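Long-range contacts in deferrochelatase (PDB 5DE0), which binds heme b and probably acts as a dye-decolorizing (DyP-type) peroxidase: residues E55-V60 with H101-R106; D80-G85 with G286-A291; L229-H234 with L256-T261. One frame throughout, in Å; residues are numbered along the deposited sequence.

Interaction 3 lies within the heme-binding C-terminal half, and interaction 2 joins a loop of the N-terminal half to strand 281-291 of that C-terminal half; their centres are about 12 Å apart. Interaction 1 belongs to the N-terminal sheet, its centre about 22 Å from that of interaction 2 and about 21 Å from that of interaction 3. Interaction 3 reaches the heme directly through Ile231 and Arg233; in interaction 2 the nearest atoms of the Phe81 side chain and the heme are about 8 Å apart. Tyr288 OH lies 3.7 Å from Phe259 CB, joining these two. Interaction 1 touches both others: Ser59 OG is 3.5 Å from Ala291 CB, and His101 CE1 is 3.8 Å from His234 CG.

Interaction 1 (E55-V60 with H101-R106); sequences ELTVSV and HCHATR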
loop_
_atom_site.group_PDB
_atom_site.type_symbol
_atom_site.label_atom_id
_atom_site.label_comp_id
_atom_site.label_asym_id
_atom_site.label_seq_id
_atom_site.Cartn_x
_atom_site.Cartn_y
_atom_site.Cartn_z
ATOM N N GLU B 55 17.091 7.507 -2.792
ATOM C CA GLU B 55 17.891 6.564 -2.016
ATOM C C GLU B 55 17.369 5.138 -2.168
ATOM O O GLU B 55 17.325 4.372 -1.204
ATOM C CB GLU B 55 17.922 6.975 -0.541
ATOM C CG GLU B 55 18.570 8.336 -0.304
ATOM C CD GLU B 55 18.665 8.701 1.164
ATOM O OE1 GLU B 55 18.208 7.905 2.014
ATOM O OE2 GLU B 55 19.199 9.789 1.470
ATOM N N LEU B 56 16.967 4.796 -3.389
ATOM C CA LEU B 56 16.453 3.466 -3.690
ATOM C C LEU B 56 17.554 2.419 -3.572
ATOM O O LEU B 56 18.645 2.585 -4.120
ATOM C CB LEU B 56 15.838 3.433 -5.090
ATOM C CG LEU B 56 15.307 2.079 -5.565
ATOM C CD1 LEU B 56 14.095 1.646 -4.749
ATOM C CD2 LEU B 56 14.972 2.132 -7.046
ATOM N N THR B 57 17.263 1.347 -2.843
ATOM C CA THR B 57 18.219 0.265 -2.647
ATOM C C THR B 57 17.585 -1.068 -3.013
ATOM O O THR B 57 16.369 -1.162 -3.162
ATOM C CB THR B 57 18.715 0.206 -1.195
ATOM O OG1 THR B 57 17.607 -0.053 -0.324
ATOM C CG2 THR B 57 19.371 1.519 -0.796
ATOM N N VAL B 58 18.408 -2.102 -3.157
ATOM C CA VAL B 58 17.900 -3.419 -3.521
ATOM C C VAL B 58 18.810 -4.534 -3.004
ATOM O O VAL B 58 20.026 -4.366 -2.904
ATOM C CB VAL B 58 17.735 -3.549 -5.060
ATOM C CG1 VAL B 58 19.089 -3.500 -5.757
ATOM C CG2 VAL B 58 16.978 -4.821 -5.426
ATOM N N SER B 59 18.205 -5.664 -2.648
ATOM C CA SER B 59 18.954 -6.863 -2.297
ATOM C C SER B 59 18.215 -8.105 -2.783
ATOM O O SER B 59 17.078 -8.356 -2.382
ATOM C CB SER B 59 19.185 -6.943 -0.789
ATOM O OG SER B 59 19.900 -8.119 -0.457
ATOM N N VAL B 60 18.865 -8.872 -3.653
ATOM C CA VAL B 60 18.274 -10.082 -4.209
ATOM C C VAL B 60 18.834 -11.317 -3.514
ATOM O O VAL B 60 20.051 -11.492 -3.428
ATOM C CB VAL B 60 18.525 -10.191 -5.725
ATOM C CG1 VAL B 60 17.859 -11.437 -6.280
ATOM C CG2 VAL B 60 18.016 -8.943 -6.435
ATOM N N HIS B 101 14.198 -7.517 -2.071
ATOM C CA HIS B 101 14.035 -6.547 -0.991
ATOM C C HIS B 101 14.531 -5.159 -1.392
ATOM O O HIS B 101 15.702 -4.983 -1.736
ATOM C CB HIS B 101 14.768 -7.029 0.266
ATOM C CG HIS B 101 14.856 -6.001 1.350
ATOM N ND1 HIS B 101 15.979 -5.844 2.134
ATOM C CD2 HIS B 101 13.962 -5.084 1.786
ATOM C CE1 HIS B 101 15.775 -4.869 3.002
ATOM N NE2 HIS B 101 14.557 -4.392 2.813
ATOM N N CYS B 102 13.629 -4.182 -1.343
ATOM C CA CYS B 102 13.958 -2.793 -1.642
ATOM C C CYS B 102 13.446 -1.872 -0.540
ATOM O O CYS B 102 12.429 -2.160 0.087
ATOM C CB CYS B 102 13.353 -2.370 -2.985
ATOM S SG CYS B 102 13.786 -3.411 -4.396
ATOM N N HIS B 103 14.149 -0.768 -0.305
ATOM C CA HIS B 103 13.620 0.292 0.548
ATOM C C HIS B 103 14.107 1.652 0.058
ATOM O O HIS B 103 15.234 1.779 -0.417
ATOM C CB HIS B 103 13.997 0.068 2.022
ATOM C CG HIS B 103 15.472 0.076 2.291
ATOM N ND1 HIS B 103 16.209 1.237 2.372
ATOM C CD2 HIS B 103 16.340 -0.938 2.521
ATOM C CE1 HIS B 103 17.470 0.939 2.630
ATOM N NE2 HIS B 103 17.576 -0.374 2.723
ATOM N N ALA B 104 13.245 2.659 0.165
ATOM C CA ALA B 104 13.547 3.989 -0.358
ATOM C C ALA B 104 12.806 5.076 0.413
ATOM O O ALA B 104 12.016 4.786 1.311
ATOM C CB ALA B 104 13.201 4.065 -1.839
ATOM N N THR B 105 13.059 6.331 0.051
ATOM C CA THR B 105 12.422 7.463 0.717
ATOM C C THR B 105 11.066 7.779 0.094
ATOM O O THR B 105 10.364 8.686 0.546
ATOM C CB THR B 105 13.308 8.727 0.670
ATOM O OG1 THR B 105 13.538 9.106 -0.691
ATOM C CG2 THR B 105 14.642 8.469 1.353
ATOM N N ARG B 106 10.702 7.031 -0.942
ATOM C CA ARG B 106 9.395 7.190 -1.574
ATOM C C ARG B 106 8.815 5.837 -1.976
ATOM O O ARG B 106 9.549 4.893 -2.278
ATOM C CB ARG B 106 9.487 8.125 -2.786
ATOM C CG ARG B 106 10.738 7.946 -3.625
ATOM C CD ARG B 106 10.908 9.081 -4.630
ATOM N NE ARG B 106 9.934 9.022 -5.716
ATOM C CZ ARG B 106 10.044 9.702 -6.853
ATOM N NH1 ARG B 106 11.091 10.492 -7.056
ATOM N NH2 ARG B 106 9.115 9.591 -7.792
HETATM O O HOH W 1 16.240 4.124 1.572
#
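At the border of the four-stranded antiparallel sheet in the N-terminal ferredoxin-like half, Ser59 of strand 57-62 pairs with His101 of strand 98-104. The axes of the short segments run at 170°, and this hydrogen-bonded pair is closed by Ser59 N to His101 O at 2.7 Å and His101 N to Ser59 O at 3.0 Å. Towards Glu55 the pairing is looser, and His103 O takes two bonds from Thr57: a long, bent one from N (3.2 Å) and one from OG1 (3.0 Å), arriving in the carbonyl plane on a lone pair. With chi1 at 62°, OG1 sits between the backbone N and carbonyl carbon of Thr57, where it stands 3.0 Å above the centre of the His103 ring. Water 1, at the ring's edge, bonds His103 ND1 and donates to Glu55 O, both at 3.0 Å, and His103 NE2 is hydrogen-bonded to Ala10 O; bonds at both nitrogens limit the ring's rotation. Val58 and Cys102 point to the opposite sheet face, where Val58 CG2 meets Cys102 SG at 3.6 Å. There Val58 packs on helix 40-50, Cys102 on helix 108-117, and Leu56 on both; on the histidine face, Tyr252 of strand 247-253 bonds His101 ND1.

Interaction 2 (D80-G85 with G286-A291); sequences DFPELG and GAYFFA
Phe81 wedges its ring between the backbone at Gly286-Ala287 and the ring of Tyr288, and nearly all the close packing gathers there. Phe81 CG is anti to the backbone N (chi1 -171°), a turn that lays one face of the ring over strand 281-291: Gly286 CA makes a CH-pi contact 4.0 Å from the ring centroid, and Ala287 N comes within 3.6 Å of Phe81 CD2. The ring's edge meets Tyr288 in an edge-to-face pair, centroids 4.8 Å apart and planes at 59°, with Phe81 CD2 standing 3.5 Å above the centre of the tyrosine ring. Leu263 of helix 257-266 touches both aromatic side chains. The outer side is sparser. Pro82 is exposed and adds one touch, CD to Tyr288 CE2 at 3.7 Å, while exposed Asp80 has its CB directed away from the strand. No hydrogen bond passes directly between the two segments; instead water 2 accepts from Phe81 N at 3.1 Å and from Tyr288 N at 2.8 Å. Between these two segments, then, cohesion is mainly aromatic and CH-pi packing, and the water bridge supplies an acceptor for two backbone N-H groups.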
loop_
_atom_site.group_PDB
_atom_site.type_symbol
_atom_site.label_atom_id
_atom_site.label_comp_id
_atom_site.label_asym_id
_atom_site.label_seq_id
_atom_site.Cartn_x
_atom_site.Cartn_y
_atom_site.Cartn_z
ATOM N N ASP B 80 16.460 -25.036 4.300
ATOM C CA ASP B 80 15.040 -24.733 4.173
ATOM C C ASP B 80 14.505 -24.231 5.505
ATOM O O ASP B 80 14.945 -24.676 6.563
ATOM C CB ASP B 80 14.252 -25.965 3.720
ATOM C CG ASP B 80 14.458 -26.284 2.253
ATOM O OD1 ASP B 80 15.327 -25.649 1.619
ATOM O OD2 ASP B 80 13.755 -27.177 1.734
ATOM N N PHE B 81 13.562 -23.298 5.449
ATOM C CA PHE B 81 12.926 -22.778 6.652
ATOM C C PHE B 81 12.045 -23.855 7.277
ATOM O O PHE B 81 11.019 -24.226 6.708
ATOM C CB PHE B 81 12.102 -21.533 6.318
ATOM C CG PHE B 81 11.582 -20.796 7.520
ATOM C CD1 PHE B 81 10.365 -21.135 8.086
ATOM C CD2 PHE B 81 12.300 -19.747 8.068
ATOM C CE1 PHE B 81 9.880 -20.454 9.185
ATOM C CE2 PHE B 81 11.822 -19.059 9.168
ATOM C CZ PHE B 81 10.610 -19.414 9.727
ATOM N N PRO B 82 12.446 -24.367 8.451
ATOM C CA PRO B 82 11.670 -25.433 9.090
ATOM C C PRO B 82 10.412 -24.898 9.767
ATOM O O PRO B 82 10.431 -23.782 10.286
ATOM C CB PRO B 82 12.648 -25.999 10.121
ATOM C CG PRO B 82 13.483 -24.826 10.504
ATOM C CD PRO B 82 13.612 -23.971 9.262
ATOM N N GLU B 83 9.336 -25.678 9.758
ATOM C CA GLU B 83 8.124 -25.298 10.476
ATOM C C GLU B 83 8.311 -25.479 11.977
ATOM O O GLU B 83 8.885 -26.475 12.422
ATOM C CB GLU B 83 6.923 -26.113 9.996
ATOM C CG GLU B 83 6.391 -25.693 8.640
ATOM C CD GLU B 83 4.949 -26.110 8.431
ATOM O OE1 GLU B 83 4.326 -26.592 9.399
ATOM O OE2 GLU B 83 4.439 -25.951 7.302
ATOM N N LEU B 84 7.827 -24.515 12.753
ATOM C CA LEU B 84 7.955 -24.563 14.205
ATOM C C LEU B 84 6.609 -24.337 14.888
ATOM O O LEU B 84 5.771 -23.579 14.398
ATOM C CB LEU B 84 8.967 -23.520 14.689
ATOM C CG LEU B 84 10.376 -23.556 14.089
ATOM C CD1 LEU B 84 11.219 -22.415 14.636
ATOM C CD2 LEU B 84 11.049 -24.894 14.353
ATOM N N GLY B 85 6.405 -25.003 16.021
ATOM C CA GLY B 85 5.218 -24.785 16.827
ATOM C C GLY B 85 3.970 -25.507 16.358
ATOM O O GLY B 85 4.031 -26.366 15.476
ATOM N N GLY B 286 7.072 -17.729 5.953
ATOM C CA GLY B 286 8.348 -18.002 6.590
ATOM C C GLY B 286 9.336 -18.587 5.601
ATOM O O GLY B 286 9.030 -19.566 4.919
ATOM N N ALA B 287 10.525 -17.996 5.522
ATOM C CA ALA B 287 11.519 -18.442 4.554
ATOM C C ALA B 287 12.938 -18.008 4.909
ATOM O O ALA B 287 13.150 -16.939 5.480
ATOM C CB ALA B 287 11.158 -17.934 3.172
ATOM N N TYR B 288 13.903 -18.855 4.563
ATOM C CA TYR B 288 15.316 -18.524 4.689
ATOM C C TYR B 288 15.906 -18.233 3.314
ATOM O O TYR B 288 15.526 -18.855 2.322
ATOM C CB TYR B 288 16.093 -19.665 5.355
ATOM C CG TYR B 288 15.955 -19.739 6.861
ATOM C CD1 TYR B 288 15.869 -18.587 7.630
ATOM C CD2 TYR B 288 15.920 -20.965 7.512
ATOM C CE1 TYR B 288 15.751 -18.655 9.009
ATOM C CE2 TYR B 288 15.799 -21.043 8.887
ATOM C CZ TYR B 288 15.715 -19.887 9.630
ATOM O OH TYR B 288 15.594 -19.965 11.000
ATOM N N PHE B 289 16.835 -17.287 3.262
ATOM C CA PHE B 289 17.531 -16.958 2.028
ATOM C C PHE B 289 19.005 -16.690 2.292
ATOM O O PHE B 289 19.441 -16.617 3.440
ATOM C CB PHE B 289 16.917 -15.726 1.361
ATOM C CG PHE B 289 15.459 -15.864 1.030
ATOM C CD1 PHE B 289 14.492 -15.441 1.926
ATOM C CD2 PHE B 289 15.055 -16.394 -0.185
ATOM C CE1 PHE B 289 13.147 -15.557 1.620
ATOM C CE2 PHE B 289 13.714 -16.513 -0.494
ATOM C CZ PHE B 289 12.760 -16.094 0.410
ATOM N N PHE B 290 19.770 -16.546 1.218
ATOM C CA PHE B 290 21.100 -15.972 1.312
ATOM C C PHE B 290 21.261 -14.892 0.252
ATOM O O PHE B 290 21.131 -15.154 -0.945
ATOM C CB PHE B 290 22.183 -17.036 1.153
ATOM C CG PHE B 290 23.576 -16.509 1.341
ATOM C CD1 PHE B 290 24.331 -16.087 0.257
ATOM C CD2 PHE B 290 24.131 -16.438 2.605
ATOM C CE1 PHE B 290 25.615 -15.604 0.435
ATOM C CE2 PHE B 290 25.411 -15.958 2.791
ATOM C CZ PHE B 290 26.156 -15.541 1.704
ATOM N N ALA B 291 21.530 -13.673 0.700
ATOM C CA ALA B 291 21.783 -12.571 -0.213
ATOM C C ALA B 291 23.278 -12.467 -0.463
ATOM O O ALA B 291 24.029 -12.038 0.410
ATOM C CB ALA B 291 21.235 -11.271 0.343
HETATM O O HOH W 2 13.426 -21.253 3.190
#

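Interaction 3 (L229-H234 with L256-T261); sequences LKIVRH and LHNFKT. With HEM (protoporphyrin IX containing Fe), chain F.
The side-chain amide of Asn258, on helix 257-266, bonds the backbone of the opposite segment out of plane: ND2 gives to Lys230 O at 3.0 Å from 42° above the carbonyl plane, although the acceptor lies within 2° of the amide's own plane. Lys230 N is also near ND2, at 3.4 Å, but both are donors and do not bond. Beside the amide, Leu229 lays CB against Asn258 CG and sends CD1 on to Thr261 CG2 at 3.6 Å, the threonine hydroxyl being occupied by a bond to His257 O. In the ferredoxin-like C-terminal half, this helix packs on the sheet that strand 232-239 borders, and Ile231 fills the junction between helix and heme. Its chi1 of 63° sets CG2 anti to the carbonyl carbon, where it meets Phe259 CE1 at 3.6 Å, while the CG1 branch, extended at chi2, brings CD1 to 3.9 Å from heme CHB. Two residues on, Arg233 grips a heme propionate, NH1 and NH2 each reaching O1D at 3.0 Å, and its guanidinium presents a face to the porphyrin, with heme C1A 3.1 Å from its plane. NH1 also forms a salt bridge with Asp147 of the family's GXXDG motif.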
loop_
_atom_site.group_PDB
_atom_site.type_symbol
_atom_site.label_atom_id
_atom_site.label_comp_id
_atom_site.label_asym_id
_atom_site.label_seq_id
_atom_site.Cartn_x
_atom_site.Cartn_y
_atom_site.Cartn_z
ATOM N N LEU B 229 23.535 -12.782 20.688
ATOM C CA LEU B 229 23.239 -13.126 19.302
ATOM C C LEU B 229 22.526 -11.958 18.654
ATOM O O LEU B 229 21.387 -11.646 19.000
ATOM C CB LEU B 229 22.383 -14.388 19.207
ATOM C CG LEU B 229 22.838 -15.604 20.017
ATOM C CD1 LEU B 229 21.847 -16.780 19.873
ATOM C CD2 LEU B 229 24.230 -16.035 19.589
ATOM N N LYS B 230 23.213 -11.296 17.733
ATOM C CA LYS B 230 22.676 -10.086 17.134
ATOM C C LYS B 230 22.314 -10.265 15.664
ATOM O O LYS B 230 22.961 -11.014 14.935
ATOM C CB LYS B 230 23.671 -8.936 17.303
ATOM C CG LYS B 230 23.700 -8.395 18.721
ATOM C CD LYS B 230 24.811 -7.390 18.934
ATOM C CE LYS B 230 24.651 -6.698 20.276
ATOM N NZ LYS B 230 24.451 -7.676 21.381
ATOM N N ILE B 231 21.252 -9.580 15.248
ATOM C CA ILE B 231 20.805 -9.584 13.860
ATOM C C ILE B 231 20.512 -8.159 13.409
ATOM O O ILE B 231 20.307 -7.269 14.234
ATOM C CB ILE B 231 19.542 -10.448 13.661
ATOM C CG1 ILE B 231 18.369 -9.870 14.455
ATOM C CG2 ILE B 231 19.808 -11.894 14.060
ATOM C CD1 ILE B 231 17.089 -10.663 14.308
ATOM N N VAL B 232 20.505 -7.947 12.098
ATOM C CA VAL B 232 20.150 -6.652 11.536
ATOM C C VAL B 232 18.758 -6.727 10.919
ATOM O O VAL B 232 18.566 -7.350 9.875
ATOM C CB VAL B 232 21.166 -6.191 10.474
ATOM C CG1 VAL B 232 20.714 -4.884 9.836
ATOM C CG2 VAL B 232 22.547 -6.036 11.095
ATOM N N ARG B 233 17.790 -6.094 11.573
ATOM C CA ARG B 233 16.402 -6.150 11.129
ATOM C C ARG B 233 16.054 -5.017 10.169
ATOM O O ARG B 233 16.476 -3.877 10.358
ATOM C CB ARG B 233 15.458 -6.113 12.334
ATOM C CG ARG B 233 15.531 -7.344 13.224
ATOM C CD ARG B 233 14.829 -7.102 14.552
ATOM N NE ARG B 233 15.594 -6.209 15.416
ATOM C CZ ARG B 233 15.062 -5.453 16.371
ATOM N NH1 ARG B 233 13.752 -5.472 16.580
ATOM N NH2 ARG B 233 15.837 -4.670 17.110
ATOM N N HIS B 234 15.281 -5.342 9.139
ATOM C CA HIS B 234 14.807 -4.348 8.181
ATOM C C HIS B 234 13.286 -4.362 8.116
ATOM O O HIS B 234 12.692 -3.947 7.119
ATOM C CB HIS B 234 15.397 -4.604 6.791
ATOM C CG HIS B 234 16.704 -3.916 6.552
ATOM N ND1 HIS B 234 16.788 -2.581 6.223
ATOM C CD2 HIS B 234 17.976 -4.375 6.593
ATOM C CE1 HIS B 234 18.058 -2.246 6.073
ATOM N NE2 HIS B 234 18.800 -3.317 6.293
ATOM N N LEU B 256 23.198 -18.005 10.034
ATOM C CA LEU B 256 21.790 -18.372 10.123
ATOM C C LEU B 256 21.464 -18.927 11.507
ATOM O O LEU B 256 20.298 -19.037 11.889
ATOM C CB LEU B 256 21.442 -19.391 9.034
ATOM C CG LEU B 256 19.976 -19.781 8.830
ATOM C CD1 LEU B 256 19.646 -19.811 7.346
ATOM C CD2 LEU B 256 19.679 -21.130 9.471
ATOM N N HIS B 257 22.510 -19.265 12.254
ATOM C CA HIS B 257 22.371 -19.842 13.587
ATOM C C HIS B 257 21.568 -18.949 14.531
ATOM O O HIS B 257 20.789 -19.442 15.346
ATOM C CB HIS B 257 23.755 -20.117 14.180
ATOM C CG HIS B 257 23.719 -20.750 15.534
ATOM N ND1 HIS B 257 23.252 -22.031 15.747
ATOM C CD2 HIS B 257 24.093 -20.282 16.748
ATOM C CE1 HIS B 257 23.340 -22.322 17.031
ATOM N NE2 HIS B 257 23.846 -21.277 17.662
ATOM N N ASN B 258 21.760 -17.638 14.412
ATOM C CA ASN B 258 21.052 -16.677 15.250
ATOM C C ASN B 258 19.547 -16.698 15.015
ATOM O O ASN B 258 18.768 -16.627 15.963
ATOM C CB ASN B 258 21.597 -15.268 15.016
ATOM C CG ASN B 258 23.005 -15.098 15.545
ATOM O OD1 ASN B 258 23.643 -16.064 15.968
ATOM N ND2 ASN B 258 23.503 -13.869 15.520
ATOM N N PHE B 259 19.147 -16.796 13.749
ATOM C CA PHE B 259 17.733 -16.898 13.393
ATOM C C PHE B 259 17.105 -18.121 14.050
ATOM O O PHE B 259 16.061 -18.034 14.701
ATOM C CB PHE B 259 17.552 -16.987 11.873
ATOM C CG PHE B 259 18.042 -15.782 11.123
ATOM C CD1 PHE B 259 18.135 -14.548 11.742
ATOM C CD2 PHE B 259 18.404 -15.888 9.789
ATOM C CE1 PHE B 259 18.584 -13.441 11.045
ATOM C CE2 PHE B 259 18.852 -14.788 9.087
ATOM C CZ PHE B 259 18.942 -13.563 9.715
ATOM N N LYS B 260 17.764 -19.261 13.867
ATOM C CA LYS B 260 17.280 -20.547 14.351
ATOM C C LYS B 260 17.150 -20.571 15.872
ATOM O O LYS B 260 16.204 -21.142 16.411
ATOM C CB LYS B 260 18.216 -21.659 13.875
ATOM C CG LYS B 260 17.883 -23.048 14.392
ATOM C CD LYS B 260 18.788 -24.089 13.750
ATOM C CE LYS B 260 18.675 -25.439 14.439
ATOM N NZ LYS B 260 19.178 -25.382 15.841
ATOM N N THR B 261 18.096 -19.938 16.558
ATOM C CA THR B 261 18.089 -19.915 18.017
ATOM C C THR B 261 16.942 -19.063 18.555
ATOM O O THR B 261 16.232 -19.477 19.472
ATOM C CB THR B 261 19.419 -19.382 18.578
ATOM O OG1 THR B 261 20.505 -20.138 18.030
ATOM C CG2 THR B 261 19.441 -19.500 20.094
HETATM C CHA HEM F . 13.391 -6.438 19.644
HETATM C CHB HEM F . 14.216 -10.354 16.901
HETATM C CHC HEM F . 9.497 -10.587 15.742
HETATM C CHD HEM F . 8.873 -6.221 17.757
HETATM C C1A HEM F . 14.028 -7.480 19.006
HETATM C C2A HEM F . 15.439 -7.801 19.087
HETATM C C3A HEM F . 15.665 -8.878 18.328
HETATM C C4A HEM F . 14.405 -9.281 17.741
HETATM C CMA HEM F . 17.020 -9.585 18.106
HETATM C CAA HEM F . 16.490 -7.026 19.912
HETATM C CBA HEM F . 16.801 -7.821 21.178
HETATM C CGA HEM F . 17.696 -7.019 22.083
HETATM O O1A HEM F . 17.179 -6.114 22.786
HETATM O O2A HEM F . 18.923 -7.291 22.100
HETATM C C1B HEM F . 13.005 -10.801 16.424
HETATM C C2B HEM F . 12.780 -12.073 15.773
HETATM C C3B HEM F . 11.491 -12.153 15.443
HETATM C C4B HEM F . 10.831 -10.928 15.881
HETATM C CMB HEM F . 13.848 -13.153 15.492
HETATM C CAB HEM F . 10.886 -13.380 14.725
HETATM C CBB HEM F . 9.609 -13.429 14.350
HETATM C C1C HEM F . 8.913 -9.408 16.155
HETATM C C2C HEM F . 7.535 -9.005 15.936
HETATM C C3C HEM F . 7.369 -7.791 16.496
HETATM C C4C HEM F . 8.634 -7.401 17.087
HETATM C CMC HEM F . 6.494 -9.863 15.179
HETATM C CAC HEM F . 6.116 -6.882 16.576
HETATM C CBC HEM F . 4.894 -7.228 16.161
HETATM C C1D HEM F . 9.966 -5.925 18.545
HETATM C C2D HEM F . 10.015 -4.884 19.547
HETATM C C3D HEM F . 11.429 -4.949 20.136
HETATM C C4D HEM F . 12.092 -6.025 19.432
HETATM C CMD HEM F . 8.887 -3.908 19.944
HETATM C CAD HEM F . 12.013 -4.058 21.251
HETATM C CBD HEM F . 12.612 -2.785 20.664
HETATM C CGD HEM F . 13.790 -3.127 19.790
HETATM O O1D HEM F . 13.616 -3.186 18.545
HETATM O O2D HEM F . 14.906 -3.337 20.332
HETATM N NA HEM F . 13.428 -8.405 18.175
HETATM N NB HEM F . 11.796 -10.130 16.474
HETATM N NC HEM F . 9.550 -8.405 16.861
HETATM N ND HEM F . 11.200 -6.567 18.511
HETATM FE FE HEM F . 11.464 -8.404 17.585
#